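Local coordinates for dual function macrocyclase-peptidase POPB (Galerina marginata, PDB 5N4B), which cleaves amanitin precursor peptides after proline and, in a second step on the 25-residue intermediate, closes its core into a macrocycle, as a serine peptidase, at residues 303-308 / 341-346; 466-471 / 554-559; 430-435 / 444-449. The protein carries 1 engineered substitution. All coordinates share one frame; numbering follows the deposited sequence. Where two conformers were deposited one is given.

Contact 1 of 3, residues 303-308 / 341-346; sequences HWRKVV and IDLSKD
Arg305 clasps the turn that follows strand 337-342 through two N-H donors, joining the outermost strand of one beta-propeller blade to the third strand of the next. NH1 gives a hydrogen bond to Leu343 O (2.9 Å), meeting that oxygen on a lone pair in the carbonyl plane, and NH2 gives one to Lys345 O (2.7 Å), approaching nearly end-on to the carbonyl. Both oxygens lie close to the guanidinium plane, so the pair of bonds fixes its rotation. An arginine suits this place because its chain, extended from CG to NE with CG anti to the backbone N (chi1 -179°), spans the gap between blades and carries several N-H groups to backbone acceptors. The turn it grips, type I from Asp342 to Lys345, is braced from within: Asp342 OD1 accepts from Ser344 N (2.9 Å), an Asx turn, and also from Ser344 OG. Below the polar clasp lies an apolar layer. Val307 meets Ile341 tip to tip, CG1 to CD1 at 4.1 Å, and crosses Leu343 at about a right angle. Leu343 serves both layers: its CD2 sits over one guanidinium face, toward the rim, and touches Val307 CG2 at 4.0 Å.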
loop_
_atom_site.group_PDB
_atom_site.type_symbol
_atom_site.label_atom_id
_atom_site.label_comp_id
_atom_site.label_asym_id
_atom_site.label_seq_id
_atom_site.Cartn_x
_atom_site.Cartn_y
_atom_site.Cartn_z
ATOM N N HIS A 303 6.705 32.884 -4.076
ATOM C CA HIS A 303 6.098 33.175 -5.356
ATOM C C HIS A 303 5.966 31.866 -6.142
ATOM O O HIS A 303 6.966 31.287 -6.567
ATOM C CB HIS A 303 6.910 34.208 -6.110
ATOM C CG HIS A 303 6.309 34.567 -7.417
ATOM N ND1 HIS A 303 4.947 34.702 -7.596
ATOM C CD2 HIS A 303 6.872 34.797 -8.623
ATOM C CE1 HIS A 303 4.699 34.994 -8.857
ATOM N NE2 HIS A 303 5.847 35.074 -9.500
ATOM N N TRP A 304 4.731 31.432 -6.367
ATOM C CA TRP A 304 4.459 30.241 -7.166
ATOM C C TRP A 304 4.193 30.602 -8.608
ATOM O O TRP A 304 3.290 31.397 -8.898
ATOM C CB TRP A 304 3.246 29.515 -6.616
ATOM C CG TRP A 304 3.399 29.030 -5.263
ATOM C CD1 TRP A 304 2.779 29.498 -4.130
ATOM C CD2 TRP A 304 4.264 27.971 -4.831
ATOM N NE1 TRP A 304 3.188 28.799 -3.057
ATOM C CE2 TRP A 304 4.102 27.847 -3.438
ATOM C CE3 TRP A 304 5.147 27.101 -5.495
ATOM C CZ2 TRP A 304 4.773 26.891 -2.697
ATOM C CZ3 TRP A 304 5.820 26.139 -4.719
ATOM C CH2 TRP A 304 5.629 26.066 -3.353
ATOM N N ARG A 305 4.903 29.925 -9.518
ATOM C CA ARG A 305 4.565 29.902 -10.923
ATOM C C ARG A 305 3.635 28.717 -11.174
ATOM O O ARG A 305 4.000 27.566 -10.910
ATOM C CB ARG A 305 5.816 29.751 -11.778
ATOM C CG ARG A 305 5.562 29.739 -13.273
ATOM C CD ARG A 305 6.830 29.709 -14.039
ATOM N NE ARG A 305 6.575 29.693 -15.462
ATOM C CZ ARG A 305 7.532 29.784 -16.389
ATOM N NH1 ARG A 305 8.804 29.896 -16.051
ATOM N NH2 ARG A 305 7.205 29.775 -17.679
ATOM N N LYS A 306 2.451 28.989 -11.705
ATOM C CA LYS A 306 1.354 28.015 -11.798
ATOM C C LYS A 306 1.456 27.234 -13.114
ATOM O O LYS A 306 0.612 27.312 -14.002
ATOM C CB LYS A 306 0.014 28.707 -11.605
ATOM C CG LYS A 306 -0.128 29.405 -10.251
ATOM C CD LYS A 306 -1.522 30.087 -10.123
ATOM C CE LYS A 306 -1.693 30.826 -8.806
ATOM N NZ LYS A 306 -3.021 31.553 -8.901
ATOM N N VAL A 307 2.484 26.389 -13.167
ATOM C CA VAL A 307 2.863 25.720 -14.409
ATOM C C VAL A 307 1.768 24.785 -14.887
ATOM O O VAL A 307 1.397 24.798 -16.071
ATOM C CB VAL A 307 4.214 25.005 -14.258
ATOM C CG1 VAL A 307 4.554 24.211 -15.461
ATOM C CG2 VAL A 307 5.301 26.012 -14.011
ATOM N N VAL A 308 1.272 23.923 -14.001
ATOM C CA VAL A 308 0.102 23.081 -14.257
ATOM C C VAL A 308 -0.977 23.550 -13.297
ATOM O O VAL A 308 -0.855 23.382 -12.075
ATOM C CB VAL A 308 0.401 21.579 -14.074
ATOM C CG1 VAL A 308 -0.881 20.746 -14.236
ATOM C CG2 VAL A 308 1.481 21.083 -15.048
ATOM N N ILE A 341 9.767 20.368 -19.474
ATOM C CA ILE A 341 9.119 21.691 -19.479
ATOM C C ILE A 341 10.261 22.672 -19.273
ATOM O O ILE A 341 10.967 22.618 -18.254
ATOM C CB ILE A 341 8.025 21.831 -18.406
ATOM C CG1 ILE A 341 6.872 20.819 -18.612
ATOM C CG2 ILE A 341 7.460 23.272 -18.420
ATOM C CD1 ILE A 341 5.715 20.887 -17.638
ATOM N N ASP A 342 10.480 23.541 -20.259
ATOM C CA ASP A 342 11.558 24.517 -20.234
ATOM C C ASP A 342 11.025 25.830 -19.653
ATOM O O ASP A 342 10.200 26.515 -20.271
ATOM C CB ASP A 342 12.114 24.701 -21.647
ATOM C CG ASP A 342 13.306 25.570 -21.689
ATOM O OD1 ASP A 342 13.513 26.376 -20.760
ATOM O OD2 ASP A 342 14.106 25.439 -22.641
ATOM N N LEU A 343 11.410 26.121 -18.422
ATOM C CA LEU A 343 10.908 27.281 -17.707
ATOM C C LEU A 343 11.639 28.559 -18.067
ATOM O O LEU A 343 11.298 29.611 -17.514
ATOM C CB LEU A 343 11.036 27.004 -16.203
ATOM C CG LEU A 343 10.193 25.832 -15.673
ATOM C CD1 LEU A 343 10.415 25.663 -14.163
ATOM C CD2 LEU A 343 8.736 26.016 -15.980
ATOM N N SER A 344 12.661 28.516 -18.923
ATOM C CA SER A 344 13.284 29.779 -19.331
ATOM C C SER A 344 12.390 30.599 -20.233
ATOM O O SER A 344 12.721 31.757 -20.479
ATOM C CB SER A 344 14.636 29.511 -19.999
ATOM O OG SER A 344 14.429 28.917 -21.254
ATOM N N LYS A 345 11.296 30.032 -20.732
ATOM C CA LYS A 345 10.335 30.682 -21.603
ATOM C C LYS A 345 9.139 31.177 -20.791
ATOM O O LYS A 345 8.737 30.546 -19.818
ATOM C CB LYS A 345 9.794 29.658 -22.607
ATOM C CG LYS A 345 10.771 28.611 -23.157
ATOM C CD LYS A 345 11.814 29.237 -24.029
ATOM C CE LYS A 345 12.948 28.276 -24.310
ATOM N NZ LYS A 345 13.720 28.714 -25.507
ATOM N N ASP A 346 8.526 32.283 -21.220
ATOM C CA ASP A 346 7.334 32.759 -20.512
ATOM C C ASP A 346 6.186 31.785 -20.687
ATOM O O ASP A 346 5.467 31.465 -19.728
ATOM C CB ASP A 346 6.903 34.125 -21.035
ATOM C CG ASP A 346 7.693 35.248 -20.429
ATOM O OD1 ASP A 346 8.824 35.499 -20.910
ATOM O OD2 ASP A 346 7.185 35.863 -19.462
#

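Contact 2 of 3, residues 466-471 / 554-559; sequences YESKDG and FIAAAQ
In the alpha/beta-hydrolase domain, helix 548-563 packs over one face of the central mixed sheet, near its edge, and here the end of an outermost strand, 459-467, meets the helix through Tyr466. The ring lies against the backbone of Ala556 and Ala557. Over one of its faces, offset toward the rim, comes Ala557 CA, 3.9 Å from the ring centroid and 20° off the normal, a CH-pi contact. Beside it Ala557 CB meets the phenol end, 3.5 Å from CZ of Tyr466, while Tyr466 CE2 comes within 3.5 Å of Ala557 N. Tyr466 reaches this position with CG between the backbone N and the carbonyl carbon (chi1 68°), which turns the ring to the helix. Ala556 CB fits the angle between strand and ring: it lies 3.9 Å from Tyr466 CE2 and 3.8 Å from Glu467 O, with Ser468 CA also close. Alanine suits both helix positions, since its single methyl lets the chain just past the strand come near, the CA atoms of Ser468 and Ala556 being 5.6 Å apart. No hydrogen bond joins the two segments; the polar ends turn instead to Asp553, just before the helical segment, Tyr466 OH to its backbone O and Ser468 OG to its carboxylate. The tyrosine also touches Ile474, Met476 and Pro526. The chemistry thus divides the work: dispersion and CH-pi contact hold ring to helix, while the hydroxyl bond to Asp553 O satisfies a buried polar atom and probably fixes where along the helix the ring lies.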
loop_
_atom_site.group_PDB
_atom_site.type_symbol
_atom_site.label_atom_id
_atom_site.label_comp_id
_atom_site.label_asym_id
_atom_site.label_seq_id
_atom_site.Cartn_x
_atom_site.Cartn_y
_atom_site.Cartn_z
ATOM N N TYR A 466 -7.332 -14.950 -19.560
ATOM C CA TYR A 466 -8.739 -15.374 -19.587
ATOM C C TYR A 466 -9.583 -14.231 -20.134
ATOM O O TYR A 466 -9.127 -13.113 -20.301
ATOM C CB TYR A 466 -9.239 -15.831 -18.200
ATOM C CG TYR A 466 -9.350 -14.721 -17.182
ATOM C CD1 TYR A 466 -8.254 -14.286 -16.451
ATOM C CD2 TYR A 466 -10.566 -14.119 -16.926
ATOM C CE1 TYR A 466 -8.374 -13.274 -15.518
ATOM C CE2 TYR A 466 -10.677 -13.119 -16.000
ATOM C CZ TYR A 466 -9.594 -12.707 -15.294
ATOM O OH TYR A 466 -9.737 -11.700 -14.358
ATOM N N GLU A 467 -10.846 -14.509 -20.383
ATOM C CA GLU A 467 -11.757 -13.547 -20.999
ATOM C C GLU A 467 -12.838 -13.167 -20.004
ATOM O O GLU A 467 -13.431 -14.039 -19.352
ATOM C CB GLU A 467 -12.416 -14.168 -22.241
ATOM C CG GLU A 467 -13.217 -13.223 -23.065
ATOM C CD GLU A 467 -13.729 -13.881 -24.338
ATOM O OE1 GLU A 467 -12.951 -14.641 -24.952
ATOM O OE2 GLU A 467 -14.883 -13.610 -24.733
ATOM N N SER A 468 -13.068 -11.880 -19.864
ATOM C CA SER A 468 -14.130 -11.390 -19.017
ATOM C C SER A 468 -15.444 -11.408 -19.782
ATOM O O SER A 468 -15.472 -11.662 -20.986
ATOM C CB SER A 468 -13.805 -9.991 -18.477
ATOM O OG SER A 468 -14.675 -9.675 -17.390
ATOM N N LYS A 469 -16.524 -11.122 -19.057
ATOM C CA LYS A 469 -17.875 -11.079 -19.638
ATOM C C LYS A 469 -17.945 -10.325 -20.957
ATOM O O LYS A 469 -18.558 -10.807 -21.923
ATOM C CB LYS A 469 -18.785 -10.420 -18.587
ATOM C CG LYS A 469 -20.217 -10.349 -18.985
ATOM C CD LYS A 469 -21.061 -9.747 -17.874
ATOM C CE LYS A 469 -22.428 -9.334 -18.380
ATOM N NZ LYS A 469 -23.228 -8.856 -17.240
ATOM N N ASP A 470 -17.345 -9.142 -21.025
ATOM C CA ASP A 470 -17.427 -8.272 -22.170
ATOM C C ASP A 470 -16.405 -8.596 -23.244
ATOM O O ASP A 470 -16.335 -7.878 -24.246
ATOM C CB ASP A 470 -17.378 -6.802 -21.746
ATOM C CG ASP A 470 -15.987 -6.329 -21.278
ATOM O OD1 ASP A 470 -15.028 -7.132 -21.351
ATOM O OD2 ASP A 470 -15.852 -5.140 -20.894
ATOM N N GLY A 471 -15.620 -9.647 -23.070
ATOM C CA GLY A 471 -14.671 -10.051 -24.076
ATOM C C GLY A 471 -13.243 -9.599 -23.825
ATOM O O GLY A 471 -12.328 -10.084 -24.498
ATOM N N PHE A 554 -13.111 -10.311 -11.773
ATOM C CA PHE A 554 -12.685 -11.167 -10.668
ATOM C C PHE A 554 -13.489 -12.463 -10.633
ATOM O O PHE A 554 -12.928 -13.556 -10.435
ATOM C CB PHE A 554 -12.816 -10.403 -9.349
ATOM C CG PHE A 554 -11.984 -10.946 -8.212
ATOM C CD1 PHE A 554 -10.613 -10.971 -8.266
ATOM C CD2 PHE A 554 -12.599 -11.296 -7.029
ATOM C CE1 PHE A 554 -9.853 -11.419 -7.193
ATOM C CE2 PHE A 554 -11.861 -11.758 -5.955
ATOM C CZ PHE A 554 -10.506 -11.831 -6.039
ATOM N N ILE A 555 -14.791 -12.367 -10.864
ATOM C CA ILE A 555 -15.620 -13.558 -10.929
ATOM C C ILE A 555 -15.246 -14.450 -12.122
ATOM O O ILE A 555 -15.120 -15.677 -12.000
ATOM C CB ILE A 555 -17.100 -13.148 -10.935
ATOM C CG1 ILE A 555 -17.477 -12.549 -9.586
ATOM C CG2 ILE A 555 -17.957 -14.360 -11.297
ATOM C CD1 ILE A 555 -18.785 -11.761 -9.631
ATOM N N ALA A 556 -15.001 -13.836 -13.284
ATOM C CA ALA A 556 -14.567 -14.616 -14.442
ATOM C C ALA A 556 -13.245 -15.347 -14.193
ATOM O O ALA A 556 -13.019 -16.464 -14.706
ATOM C CB ALA A 556 -14.506 -13.738 -15.686
ATOM N N ALA A 557 -12.335 -14.745 -13.428
ATOM C CA ALA A 557 -11.081 -15.419 -13.127
ATOM C C ALA A 557 -11.341 -16.712 -12.358
ATOM O O ALA A 557 -10.749 -17.753 -12.652
ATOM C CB ALA A 557 -10.181 -14.478 -12.331
ATOM N N ALA A 558 -12.225 -16.659 -11.372
ATOM C CA ALA A 558 -12.517 -17.841 -10.559
ATOM C C ALA A 558 -13.210 -18.905 -11.389
ATOM O O ALA A 558 -12.914 -20.096 -11.240
ATOM C CB ALA A 558 -13.376 -17.433 -9.358
ATOM N N GLN A 559 -14.092 -18.484 -12.291
ATOM C CA GLN A 559 -14.767 -19.431 -13.163
ATOM C C GLN A 559 -13.765 -20.098 -14.098
ATOM O O GLN A 559 -13.841 -21.303 -14.342
ATOM C CB GLN A 559 -15.874 -18.696 -13.945
ATOM C CG GLN A 559 -16.986 -18.216 -13.022
ATOM C CD GLN A 559 -18.005 -17.350 -13.700
ATOM O OE1 GLN A 559 -17.688 -16.479 -14.518
ATOM N NE2 GLN A 559 -19.252 -17.555 -13.332
#

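Contact 3 of 3, residues 430-435 / 444-449; sequences IARYDF and SILRTT
The guanidinium of Arg432 faces Ser444 across the hairpin by way of water: water 1 lies over one face, offset toward the rim, while waters 2 and 3 lie at the edge, in its plane. Water 2 accepts from NE of Arg432 (2.9 Å) and is hydrogen-bonded to Ser444 OG (2.7 Å); water 3 repeats the bridge weakly from NH2. Water 1 links Ser444 OG to the backbone O of Arg432. The serine hydroxyl, able both to give and to take bonds, thus gathers these waters. A bend at chi3 (63°) turns the arginine head aside, and NH1 forms a long salt bridge with Asp434 OD2 (3.4 Å). Further along, Tyr433 CE1 sits over the centre of the ring of Phe435, just past the strand's end.

Beneath the side chains the strands pair antiparallel. Arg432 and Ser444 form a hydrogen-bonded pair, while Ala431 faces Ile445 in a non-hydrogen-bonded one, CB to CD1 at 4.0 Å. Then comes a classic bulge: Leu446 and Arg447 both face Ile430, whose O accepts from Leu446 N (2.8 Å) and Arg447 N (3.3 Å). The extra residue turns Leu446 to lie side by side with Ile430, CD2 to CG2 at 3.9 Å, so branched apolar chains suit both positions.

This is the outer hairpin of a four-stranded propeller blade, strand 416-423 lying beyond strand 426-434. Toward the neighbouring blade, Ile430 and Leu446 pack on strand 84-90; Arg447 makes a cation-pi contact with its Phe85 and a salt bridge to Asp125, and Ile430 touches an apolar side chain of the bound peptide.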
loop_
_atom_site.group_PDB
_atom_site.type_symbol
_atom_site.label_atom_id
_atom_site.label_comp_id
_atom_site.label_asym_id
_atom_site.label_seq_id
_atom_site.Cartn_x
_atom_site.Cartn_y
_atom_site.Cartn_z
ATOM N N ILE A 430 19.090 -7.391 -3.937
ATOM C CA ILE A 430 19.535 -6.008 -4.071
ATOM C C ILE A 430 20.685 -6.024 -5.056
ATOM O O ILE A 430 21.718 -6.654 -4.798
ATOM C CB ILE A 430 19.967 -5.404 -2.722
ATOM C CG1 ILE A 430 18.820 -5.464 -1.687
ATOM C CG2 ILE A 430 20.471 -3.989 -2.938
ATOM C CD1 ILE A 430 19.210 -5.427 -0.291
ATOM N N ALA A 431 20.491 -5.370 -6.207
ATOM C CA ALA A 431 21.513 -5.250 -7.235
ATOM C C ALA A 431 22.093 -3.853 -7.207
ATOM O O ALA A 431 21.445 -2.897 -6.786
ATOM C CB ALA A 431 20.929 -5.524 -8.612
ATOM N N ARG A 432 23.360 -3.759 -7.632
ATOM C CA ARG A 432 24.117 -2.512 -7.641
ATOM C C ARG A 432 24.643 -2.262 -9.038
ATOM O O ARG A 432 25.196 -3.165 -9.664
ATOM C CB ARG A 432 25.280 -2.567 -6.660
ATOM C CG ARG A 432 26.108 -1.282 -6.573
ATOM C CD ARG A 432 27.096 -1.286 -5.376
ATOM N NE ARG A 432 28.060 -2.351 -5.566
ATOM C CZ ARG A 432 29.324 -2.186 -5.953
ATOM N NH1 ARG A 432 29.862 -0.980 -6.128
ATOM N NH2 ARG A 432 30.064 -3.268 -6.129
ATOM N N TYR A 433 24.561 -1.011 -9.459
ATOM C CA TYR A 433 25.173 -0.542 -10.693
ATOM C C TYR A 433 26.189 0.521 -10.302
ATOM O O TYR A 433 25.825 1.542 -9.702
ATOM C CB TYR A 433 24.142 0.013 -11.661
ATOM C CG TYR A 433 24.705 0.317 -13.041
ATOM C CD1 TYR A 433 25.365 1.505 -13.291
ATOM C CD2 TYR A 433 24.593 -0.599 -14.072
ATOM C CE1 TYR A 433 25.912 1.793 -14.525
ATOM C CE2 TYR A 433 25.145 -0.312 -15.340
ATOM C CZ TYR A 433 25.776 0.874 -15.539
ATOM O OH TYR A 433 26.311 1.145 -16.770
ATOM N N ASP A 434 27.463 0.291 -10.665
ATOM C CA ASP A 434 28.567 1.173 -10.282
ATOM C C ASP A 434 29.165 1.771 -11.547
ATOM O O ASP A 434 29.859 1.071 -12.292
ATOM C CB ASP A 434 29.599 0.350 -9.520
ATOM C CG ASP A 434 30.847 1.134 -9.144
ATOM O OD1 ASP A 434 30.887 2.350 -9.381
ATOM O OD2 ASP A 434 31.766 0.475 -8.582
ATOM N N PHE A 435 28.917 3.081 -11.767
ATOM C CA PHE A 435 29.397 3.743 -12.982
ATOM C C PHE A 435 30.921 3.838 -13.008
ATOM O O PHE A 435 31.473 4.047 -14.079
ATOM C CB PHE A 435 28.828 5.148 -13.118
ATOM C CG PHE A 435 27.405 5.220 -13.596
ATOM C CD1 PHE A 435 27.110 5.292 -14.931
ATOM C CD2 PHE A 435 26.369 5.183 -12.680
ATOM C CE1 PHE A 435 25.778 5.374 -15.367
ATOM C CE2 PHE A 435 25.035 5.249 -13.097
ATOM C CZ PHE A 435 24.757 5.362 -14.453
ATOM N N SER A 444 26.154 -5.742 -10.490
ATOM C CA SER A 444 26.452 -6.850 -9.596
ATOM C C SER A 444 25.295 -7.064 -8.629
ATOM O O SER A 444 24.419 -6.219 -8.479
ATOM C CB SER A 444 27.725 -6.601 -8.787
ATOM O OG SER A 444 27.609 -5.533 -7.876
ATOM N N ILE A 445 25.330 -8.194 -7.932
ATOM C CA ILE A 445 24.370 -8.495 -6.889
ATOM C C ILE A 445 25.041 -8.174 -5.564
ATOM O O ILE A 445 26.098 -8.731 -5.218
ATOM C CB ILE A 445 23.911 -9.951 -6.957
ATOM C CG1 ILE A 445 23.265 -10.265 -8.281
ATOM C CG2 ILE A 445 22.949 -10.182 -5.818
ATOM C CD1 ILE A 445 22.158 -9.352 -8.700
ATOM N N LEU A 446 24.453 -7.238 -4.819
ATOM C CA LEU A 446 24.954 -6.861 -3.506
ATOM C C LEU A 446 24.556 -7.871 -2.447
ATOM O O LEU A 446 25.382 -8.300 -1.655
ATOM C CB LEU A 446 24.412 -5.487 -3.127
ATOM C CG LEU A 446 24.936 -4.960 -1.793
ATOM C CD1 LEU A 446 26.383 -4.363 -1.919
ATOM C CD2 LEU A 446 24.003 -3.911 -1.179
ATOM N N ARG A 447 23.275 -8.232 -2.393
ATOM C CA ARG A 447 22.768 -9.152 -1.392
ATOM C C ARG A 447 21.589 -9.900 -1.976
ATOM O O ARG A 447 20.834 -9.351 -2.780
ATOM C CB ARG A 447 22.201 -8.437 -0.137
ATOM C CG ARG A 447 23.131 -7.459 0.489
ATOM C CD ARG A 447 22.601 -6.968 1.852
ATOM N NE ARG A 447 22.710 -8.006 2.846
ATOM C CZ ARG A 447 22.596 -7.804 4.146
ATOM N NH1 ARG A 447 22.318 -6.617 4.621
ATOM N NH2 ARG A 447 22.807 -8.802 4.985
ATOM N N THR A 448 21.439 -11.158 -1.545
ATOM C CA THR A 448 20.277 -11.976 -1.822
ATOM C C THR A 448 19.675 -12.437 -0.494
ATOM O O THR A 448 20.405 -12.920 0.366
ATOM C CB THR A 448 20.727 -13.166 -2.640
ATOM O OG1 THR A 448 21.448 -12.705 -3.799
ATOM C CG2 THR A 448 19.543 -14.001 -3.021
ATOM N N THR A 449 18.369 -12.312 -0.344
ATOM C CA THR A 449 17.682 -12.738 0.868
ATOM C C THR A 449 17.609 -14.257 0.878
ATOM O O THR A 449 17.177 -14.866 -0.101
ATOM C CB THR A 449 16.285 -12.111 0.899
ATOM O OG1 THR A 449 16.385 -10.687 0.834
ATOM C CG2 THR A 449 15.561 -12.419 2.196
HETATM O O HOH W 1 28.113 -3.160 -9.068
HETATM O O HOH W 2 27.366 -5.157 -5.171
HETATM O O HOH W 3 30.446 -6.405 -6.516
#

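Along the chain the contacts come in series: contact 1, then contact 3, then contact 2. Contacts 1 and 3 belong to the beta-propeller, their centres about 39 Å apart; the first joins two successive blades, the other lies within the last blade, where it meets strand 84-90 of the first. The propeller ring thus closes there by side-chain packing rather than by a shared strand. Contact 2 lies in the hydrolase domain, about 46 Å between centres from contact 1 and 40 Å from contact 3. Strand 443-448 ends the propeller and strand 459-467 opens the eight-stranded sheet, so contacts 3 and 2 flank the passage between domains. All lie away from the catalytic triad, whose serine is replaced by the engineered Ala578.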